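Bacteriocin (Pseudomonas syringae pv. tomato, PDB 4FZL) degrades the cell-wall precursor lipid II as a calcium-binding, colicin M-like bacteriocin, probably blocking peptidoglycan synthesis in related bacteria. Local coordinates at residues A[21-26]-A[96-101]; A[46-51]-A[64-69]. All blocks are in the same frame, centred on the assembly; numbering follows the deposited sequence.

Interaction 1: A[21-26]-A[96-101]; sequences NCLATF and TPFHAL
Just ahead of Cys22, whose sulfur meets the Phe98 ring, the carbonyl O of Asn21 takes two bonds from Thr25: the backbone N lies 3.0 Å from Asn21 O, and the hydroxyl, Thr25 OG1, reaches the same oxygen at 2.8 Å from well above the carbonyl plane. This double grip ties down the opening turn of helix 22-33, which carries Cys22, Leu23 and Phe26 to helix 96-106. No hydrogen bond crosses the interface; everything there turns on one ring. With CG anti to its own carbonyl carbon (chi1 -68°), Phe98 sends its ring outward from helix 96-106 to meet all three residues. Cys22 SG comes in obliquely, nearest CE2 of Phe98 at 3.6 Å, in a sulfur-aromatic contact. Leu23 instead meets the ring's outer edge: its CA lies 3.9 Å from Phe98 CZ and close to the ring plane, while the CD1 branch of Leu23 touches the same Phe98 carbon. The axes of the two short helical segments stay 12.3 Å apart at closest approach and are inclined by 45°, a wide spacing bridged by the large aromatic side chain. Such packing belongs to the interior of the helical region formed by residues 5-106, where helix 37-54 contributes Leu43, which touches both Phe26 and Phe98. Phe26, one helical turn beyond Cys22, turns its face toward the edge of Phe98 in an offset edge-to-face pair, with ring centroids 5.9 Å apart and planes at 76°. The closest atoms of this aromatic pair are Phe26 CD2 and Phe98 CE1, 4.1 Å apart. Trp207 adds a further edge-to-face partner to Phe98, and Tyr17 of helix 14-17 packs against Phe26.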
ATOM      1  N   ASN A  21     -12.778  -0.178 -11.669  1.00 27.93           N
ATOM      2  CA  ASN A  21     -13.978   0.587 -11.253  1.00 24.56           C
ATOM      3  C   ASN A  21     -14.207   0.608  -9.762  1.00 28.04           C
ATOM      4  O   ASN A  21     -15.223   1.162  -9.316  1.00 26.89           O
ATOM      5  CB  ASN A  21     -15.188  -0.077 -11.931  1.00 23.82           C
ATOM      6  CG  ASN A  21     -15.119  -0.012 -13.452  1.00 35.78           C
ATOM      7  OD1 ASN A  21     -15.271  -1.027 -14.151  1.00 44.15           O
ATOM      8  ND2 ASN A  21     -14.874   1.195 -13.971  1.00 37.64           N
ATOM      9  N   CYS A  22     -13.277   0.034  -8.989  1.00 23.80           N
ATOM     10  CA  CYS A  22     -13.451  -0.085  -7.512  1.00 21.77           C
ATOM     11  C   CYS A  22     -13.754   1.256  -6.860  1.00 21.89           C
ATOM     12  O   CYS A  22     -14.767   1.370  -6.183  1.00 24.61           O
ATOM     13  CB  CYS A  22     -12.202  -0.671  -6.897  1.00 28.19           C
ATOM     14  SG  CYS A  22     -12.466  -1.157  -5.166  1.00 30.17           S
ATOM     15  N   LEU A  23     -12.913   2.275  -7.085  1.00 23.14           N
ATOM     16  CA  LEU A  23     -13.091   3.506  -6.368  1.00 25.23           C
ATOM     17  C   LEU A  23     -14.430   4.132  -6.681  1.00 22.11           C
ATOM     18  O   LEU A  23     -15.151   4.564  -5.757  1.00 23.73           O
ATOM     19  CB  LEU A  23     -11.958   4.477  -6.645  1.00 24.37           C
ATOM     20  CG  LEU A  23     -12.048   5.890  -6.041  1.00 27.08           C
ATOM     21  CD1 LEU A  23     -12.029   5.758  -4.532  1.00 27.30           C
ATOM     22  CD2 LEU A  23     -10.919   6.814  -6.541  1.00 27.96           C
ATOM     23  N   ALA A  24     -14.717   4.311  -7.980  1.00 23.72           N
ATOM     24  CA  ALA A  24     -15.986   4.973  -8.389  1.00 19.89           C
ATOM     25  C   ALA A  24     -17.213   4.235  -7.734  1.00 22.59           C
ATOM     26  O   ALA A  24     -18.202   4.833  -7.324  1.00 25.67           O
ATOM     27  CB  ALA A  24     -16.150   4.961  -9.896  1.00 27.72           C
ATOM     28  N   THR A  25     -17.152   2.923  -7.755  1.00 22.79           N
ATOM     29  CA  THR A  25     -18.254   2.081  -7.228  1.00 25.00           C
ATOM     30  C   THR A  25     -18.364   2.252  -5.706  1.00 21.48           C
ATOM     31  O   THR A  25     -19.498   2.366  -5.158  1.00 24.33           O
ATOM     32  CB  THR A  25     -18.043   0.571  -7.591  1.00 23.27           C
ATOM     33  OG1 THR A  25     -17.883   0.445  -8.994  1.00 26.57           O
ATOM     34  CG2 THR A  25     -19.209  -0.305  -7.141  1.00 25.92           C
ATOM     35  N   PHE A  26     -17.212   2.332  -5.002  1.00 19.97           N
ATOM     36  CA  PHE A  26     -17.246   2.538  -3.605  1.00 18.18           C
ATOM     37  C   PHE A  26     -17.710   3.959  -3.217  1.00 22.34           C
ATOM     38  O   PHE A  26     -18.498   4.143  -2.255  1.00 22.34           O
ATOM     39  CB  PHE A  26     -15.891   2.239  -3.014  1.00 21.30           C
ATOM     40  CG  PHE A  26     -15.900   2.364  -1.535  1.00 21.31           C
ATOM     41  CD1 PHE A  26     -16.542   1.359  -0.808  1.00 24.60           C
ATOM     42  CD2 PHE A  26     -15.290   3.412  -0.851  1.00 23.35           C
ATOM     43  CE1 PHE A  26     -16.516   1.447   0.572  1.00 23.04           C
ATOM     44  CE2 PHE A  26     -15.315   3.482   0.503  1.00 25.86           C
ATOM     45  CZ  PHE A  26     -15.922   2.512   1.224  1.00 26.91           C
ATOM     46  N   THR A  96      -4.995  -2.403  -1.939  1.00 20.57           N
ATOM     47  CA  THR A  96      -4.036  -1.942  -0.928  1.00 20.11           C
ATOM     48  C   THR A  96      -4.368  -0.539  -0.355  1.00 22.30           C
ATOM     49  O   THR A  96      -4.380  -0.358   0.873  1.00 22.57           O
ATOM     50  CB  THR A  96      -2.606  -2.062  -1.430  1.00 22.81           C
ATOM     51  OG1 THR A  96      -2.191  -3.403  -1.286  1.00 28.72           O
ATOM     52  CG2 THR A  96      -1.614  -1.166  -0.582  1.00 21.97           C
ATOM     53  N   PRO A  97      -4.694   0.451  -1.215  1.00 23.10           N
ATOM     54  CA  PRO A  97      -4.968   1.769  -0.573  1.00 24.22           C
ATOM     55  C   PRO A  97      -6.232   1.696   0.309  1.00 20.85           C
ATOM     56  O   PRO A  97      -6.370   2.431   1.258  1.00 24.00           O
ATOM     57  CB  PRO A  97      -5.172   2.736  -1.742  1.00 29.73           C
ATOM     58  CG  PRO A  97      -4.938   1.944  -2.957  1.00 28.85           C
ATOM     59  CD  PRO A  97      -4.513   0.550  -2.663  1.00 28.20           C
ATOM     60  N   PHE A  98      -7.191   0.830  -0.063  1.00 22.69           N
ATOM     61  CA  PHE A  98      -8.380   0.656   0.771  1.00 22.25           C
ATOM     62  C   PHE A  98      -8.048  -0.026   2.080  1.00 20.90           C
ATOM     63  O   PHE A  98      -8.656   0.213   3.129  1.00 21.66           O
ATOM     64  CB  PHE A  98      -9.448  -0.133   0.042  1.00 21.37           C
ATOM     65  CG  PHE A  98     -10.034   0.615  -1.122  1.00 26.86           C
ATOM     66  CD1 PHE A  98     -11.010   1.565  -0.944  1.00 30.79           C
ATOM     67  CD2 PHE A  98      -9.564   0.377  -2.405  1.00 33.03           C
ATOM     68  CE1 PHE A  98     -11.551   2.250  -2.065  1.00 30.07           C
ATOM     69  CE2 PHE A  98     -10.087   1.063  -3.515  1.00 42.04           C
ATOM     70  CZ  PHE A  98     -11.064   2.027  -3.325  1.00 33.79           C
ATOM     71  N   HIS A  99      -7.116  -0.958   2.015  1.00 19.87           N
ATOM     72  CA  HIS A  99      -6.668  -1.646   3.236  1.00 20.50           C
ATOM     73  C   HIS A  99      -6.019  -0.626   4.182  1.00 21.07           C
ATOM     74  O   HIS A  99      -6.306  -0.622   5.372  1.00 22.43           O
ATOM     75  CB  HIS A  99      -5.688  -2.829   2.818  1.00 21.98           C
ATOM     76  CG  HIS A  99      -5.292  -3.719   3.945  1.00 23.15           C
ATOM     77  ND1 HIS A  99      -4.578  -4.847   3.745  1.00 23.43           N
ATOM     78  CD2 HIS A  99      -5.625  -3.706   5.285  1.00 21.24           C
ATOM     79  CE1 HIS A  99      -4.405  -5.509   4.893  1.00 21.25           C
ATOM     80  NE2 HIS A  99      -5.056  -4.838   5.848  1.00 19.96           N
ATOM     81  N   ALA A 100      -5.166   0.239   3.658  1.00 20.88           N
ATOM     82  CA  ALA A 100      -4.537   1.286   4.456  1.00 20.62           C
ATOM     83  C   ALA A 100      -5.607   2.233   5.001  1.00 19.51           C
ATOM     84  O   ALA A 100      -5.469   2.773   6.152  1.00 21.54           O
ATOM     85  CB  ALA A 100      -3.456   2.004   3.661  1.00 22.20           C
ATOM     86  N   LEU A 101      -6.588   2.559   4.158  1.00 25.22           N
ATOM     87  CA  LEU A 101      -7.669   3.456   4.604  1.00 23.31           C
ATOM     88  C   LEU A 101      -8.455   2.822   5.810  1.00 21.82           C
ATOM     89  O   LEU A 101      -8.713   3.417   6.869  1.00 28.50           O
ATOM     90  CB  LEU A 101      -8.647   3.758   3.450  1.00 23.86           C
ATOM     91  CG  LEU A 101      -9.904   4.557   3.791  1.00 24.88           C
ATOM     92  CD1 LEU A 101      -9.400   5.955   4.064  1.00 31.87           C
ATOM     93  CD2 LEU A 101     -10.763   4.523   2.534  1.00 25.35           C
TER

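Interaction 2: A[46-51]-A[64-69]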
ATOM      1  N   PHE A  46     -12.636  -5.349   1.651  1.00 18.93           N
ATOM      2  CA  PHE A  46     -11.469  -5.011   0.841  1.00 17.64           C
ATOM      3  C   PHE A  46     -10.179  -5.268   1.649  1.00 18.22           C
ATOM      4  O   PHE A  46      -9.171  -5.746   1.086  1.00 22.29           O
ATOM      5  CB  PHE A  46     -11.463  -3.558   0.372  1.00 17.86           C
ATOM      6  CG  PHE A  46     -12.643  -3.101  -0.431  1.00 19.50           C
ATOM      7  CD1 PHE A  46     -13.470  -3.970  -1.145  1.00 22.20           C
ATOM      8  CD2 PHE A  46     -12.944  -1.768  -0.455  1.00 21.25           C
ATOM      9  CE1 PHE A  46     -14.557  -3.502  -1.800  1.00 24.34           C
ATOM     10  CE2 PHE A  46     -14.014  -1.271  -1.195  1.00 23.64           C
ATOM     11  CZ  PHE A  46     -14.832  -2.170  -1.860  1.00 21.95           C
ATOM     12  N   ALA A  47     -10.184  -4.815   2.917  1.00 20.00           N
ATOM     13  CA  ALA A  47      -8.970  -5.018   3.664  1.00 18.54           C
ATOM     14  C   ALA A  47      -8.645  -6.488   3.882  1.00 17.92           C
ATOM     15  O   ALA A  47      -7.488  -6.897   3.842  1.00 21.90           O
ATOM     16  CB  ALA A  47      -9.172  -4.358   4.988  1.00 19.54           C
ATOM     17  N   ALA A  48      -9.693  -7.275   4.166  1.00 19.43           N
ATOM     18  CA  ALA A  48      -9.492  -8.711   4.318  1.00 20.70           C
ATOM     19  C   ALA A  48      -8.983  -9.381   3.017  1.00 19.15           C
ATOM     20  O   ALA A  48      -8.156 -10.334   3.075  1.00 22.31           O
ATOM     21  CB  ALA A  48     -10.787  -9.367   4.812  1.00 20.27           C
ATOM     22  N   ALA A  49      -9.566  -8.951   1.885  1.00 16.96           N
ATOM     23  CA  ALA A  49      -9.209  -9.563   0.633  1.00 20.76           C
ATOM     24  C   ALA A  49      -7.736  -9.196   0.292  1.00 20.81           C
ATOM     25  O   ALA A  49      -6.957 -10.002  -0.199  1.00 21.32           O
ATOM     26  CB  ALA A  49     -10.180  -9.081  -0.457  1.00 21.06           C
ATOM     27  N   ASP A  50      -7.370  -7.939   0.542  1.00 19.79           N
ATOM     28  CA  ASP A  50      -5.993  -7.533   0.338  1.00 17.85           C
ATOM     29  C   ASP A  50      -5.042  -8.334   1.212  1.00 18.83           C
ATOM     30  O   ASP A  50      -3.968  -8.710   0.770  1.00 20.72           O
ATOM     31  CB  ASP A  50      -5.803  -6.058   0.692  1.00 20.01           C
ATOM     32  CG  ASP A  50      -4.432  -5.534   0.386  1.00 22.89           C
ATOM     33  OD1 ASP A  50      -4.124  -5.314  -0.812  1.00 23.12           O
ATOM     34  OD2 ASP A  50      -3.664  -5.309   1.291  1.00 23.24           O
ATOM     35  N   GLN A  51      -5.392  -8.509   2.480  1.00 21.35           N
ATOM     36  CA  GLN A  51      -4.601  -9.342   3.350  1.00 22.16           C
ATOM     37  C   GLN A  51      -4.377 -10.769   2.758  1.00 21.04           C
ATOM     38  O   GLN A  51      -3.280 -11.325   2.787  1.00 22.60           O
ATOM     39  CB  GLN A  51      -5.254  -9.365   4.756  1.00 23.28           C
ATOM     40  CG  GLN A  51      -4.566 -10.157   5.857  1.00 27.69           C
ATOM     41  CD  GLN A  51      -3.364  -9.507   6.389  1.00 24.65           C
ATOM     42  OE1 GLN A  51      -3.338  -8.307   6.484  1.00 25.54           O
ATOM     43  NE2 GLN A  51      -2.364 -10.280   6.760  1.00 29.36           N
ATOM     44  N   ASN A  64     -14.585 -12.966  -3.012  1.00 21.96           N
ATOM     45  CA  ASN A  64     -15.796 -13.789  -3.101  1.00 19.87           C
ATOM     46  C   ASN A  64     -15.928 -14.721  -1.852  1.00 19.12           C
ATOM     47  O   ASN A  64     -17.055 -14.860  -1.263  1.00 22.09           O
ATOM     48  CB  ASN A  64     -15.836 -14.657  -4.349  1.00 20.35           C
ATOM     49  CG  ASN A  64     -16.051 -13.879  -5.637  1.00 23.77           C
ATOM     50  OD1 ASN A  64     -16.561 -12.779  -5.652  1.00 23.31           O
ATOM     51  ND2 ASN A  64     -15.649 -14.495  -6.760  1.00 24.03           N
ATOM     52  N   GLU A  65     -14.805 -15.331  -1.439  1.00 22.15           N
ATOM     53  CA  GLU A  65     -14.855 -16.207  -0.276  1.00 22.71           C
ATOM     54  C   GLU A  65     -15.177 -15.496   1.020  1.00 20.65           C
ATOM     55  O   GLU A  65     -15.896 -16.076   1.861  1.00 21.68           O
ATOM     56  CB  GLU A  65     -13.583 -17.029  -0.137  1.00 25.88           C
ATOM     57  CG  GLU A  65     -13.506 -18.068  -1.259  1.00 26.47           C
ATOM     58  CD  GLU A  65     -14.651 -19.142  -1.151  1.00 30.16           C
ATOM     59  OE1 GLU A  65     -14.848 -19.745  -0.076  1.00 44.68           O
ATOM     60  OE2 GLU A  65     -15.360 -19.400  -2.134  1.00 33.60           O
ATOM     61  N   ILE A  66     -14.643 -14.281   1.218  1.00 20.93           N
ATOM     62  CA  ILE A  66     -14.988 -13.493   2.401  1.00 20.73           C
ATOM     63  C   ILE A  66     -16.484 -13.100   2.344  1.00 21.03           C
ATOM     64  O   ILE A  66     -17.225 -13.214   3.336  1.00 21.03           O
ATOM     65  CB  ILE A  66     -14.124 -12.242   2.385  1.00 23.47           C
ATOM     66  CG1 ILE A  66     -12.683 -12.610   2.682  1.00 23.83           C
ATOM     67  CG2 ILE A  66     -14.583 -11.297   3.466  1.00 23.10           C
ATOM     68  CD1 ILE A  66     -11.680 -11.582   2.171  1.00 25.20           C
ATOM     69  N   ALA A  67     -16.960 -12.692   1.174  1.00 21.64           N
ATOM     70  CA  ALA A  67     -18.391 -12.302   1.063  1.00 21.01           C
ATOM     71  C   ALA A  67     -19.262 -13.508   1.349  1.00 20.33           C
ATOM     72  O   ALA A  67     -20.298 -13.391   2.006  1.00 21.44           O
ATOM     73  CB  ALA A  67     -18.698 -11.739  -0.307  1.00 21.99           C
ATOM     74  N   THR A  68     -18.856 -14.657   0.834  1.00 20.26           N
ATOM     75  CA  THR A  68     -19.591 -15.880   1.053  1.00 21.35           C
ATOM     76  C   THR A  68     -19.641 -16.245   2.546  1.00 21.37           C
ATOM     77  O   THR A  68     -20.695 -16.668   3.104  1.00 23.09           O
ATOM     78  CB  THR A  68     -19.073 -17.031   0.153  1.00 21.85           C
ATOM     79  OG1 THR A  68     -19.162 -16.634  -1.204  1.00 23.09           O
ATOM     80  CG2 THR A  68     -19.834 -18.337   0.428  1.00 24.95           C
ATOM     81  N   ASP A  69     -18.524 -16.053   3.219  1.00 21.29           N
ATOM     82  CA  ASP A  69     -18.494 -16.331   4.649  1.00 22.35           C
ATOM     83  C   ASP A  69     -19.359 -15.384   5.460  1.00 19.62           C
ATOM     84  O   ASP A  69     -20.081 -15.798   6.407  1.00 25.58           O
ATOM     85  CB  ASP A  69     -17.060 -16.413   5.135  1.00 26.11           C
ATOM     86  CG  ASP A  69     -16.969 -17.155   6.466  1.00 42.24           C
ATOM     87  OD1 ASP A  69     -17.430 -18.333   6.540  1.00 45.17           O
ATOM     88  OD2 ASP A  69     -16.469 -16.551   7.427  1.00 67.83           O
TER
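The flat peptide group joining Ala48 to Ala49 carries the terminal methyl of Ile66 on one face: CD1 stands almost directly above the amide nitrogen, 3.4 Å from Ala49 N. Beside this peptide project the two alanine methyls, with Ala48 CB 3.6 Å from Ile66 CD1 and Ala49 CB slightly farther from it at 3.9 Å. One methyl carbon thus makes all the close contacts with residues 46-51, and it does so against backbone as much as side chain. Ile66 gets there by extending its longer branch, CD1 lying roughly anti to CA (chi2 158°), while the small alanines allow the backbones to approach until the CA atoms of Ala49 and Ile66 are 7.2 Å apart. Thr45, Arg52 and Ile81 also touch Ile66. Next to it in the chain, Ala67 packs against Leu10 and Leu11 of helix 5-12. The contact is typical of close apolar packing between consecutive helices, here two members of the helical part of this colicin M-like protein.

Helix 37-54, one side of interaction 2, connects the two contacts, whose centres are 13 Å apart. While Ala48 and Ala49 receive Ile66 in interaction 2, other residues of the same segment address helix 96-106: Asp50 OD2 lies 2.7 Å from His99 ND1, and Asp50 OD1 lies 2.8 Å from Thr96 OG1, both probable hydrogen bonds. The ring of Phe46 adds an edge-to-face contact with Phe98, the central ring of interaction 1. In sequence, interaction 2 is nested within the loop that interaction 1 closes. Both contacts lie away from the calcium site of Leu165, Asn167 and Asp195.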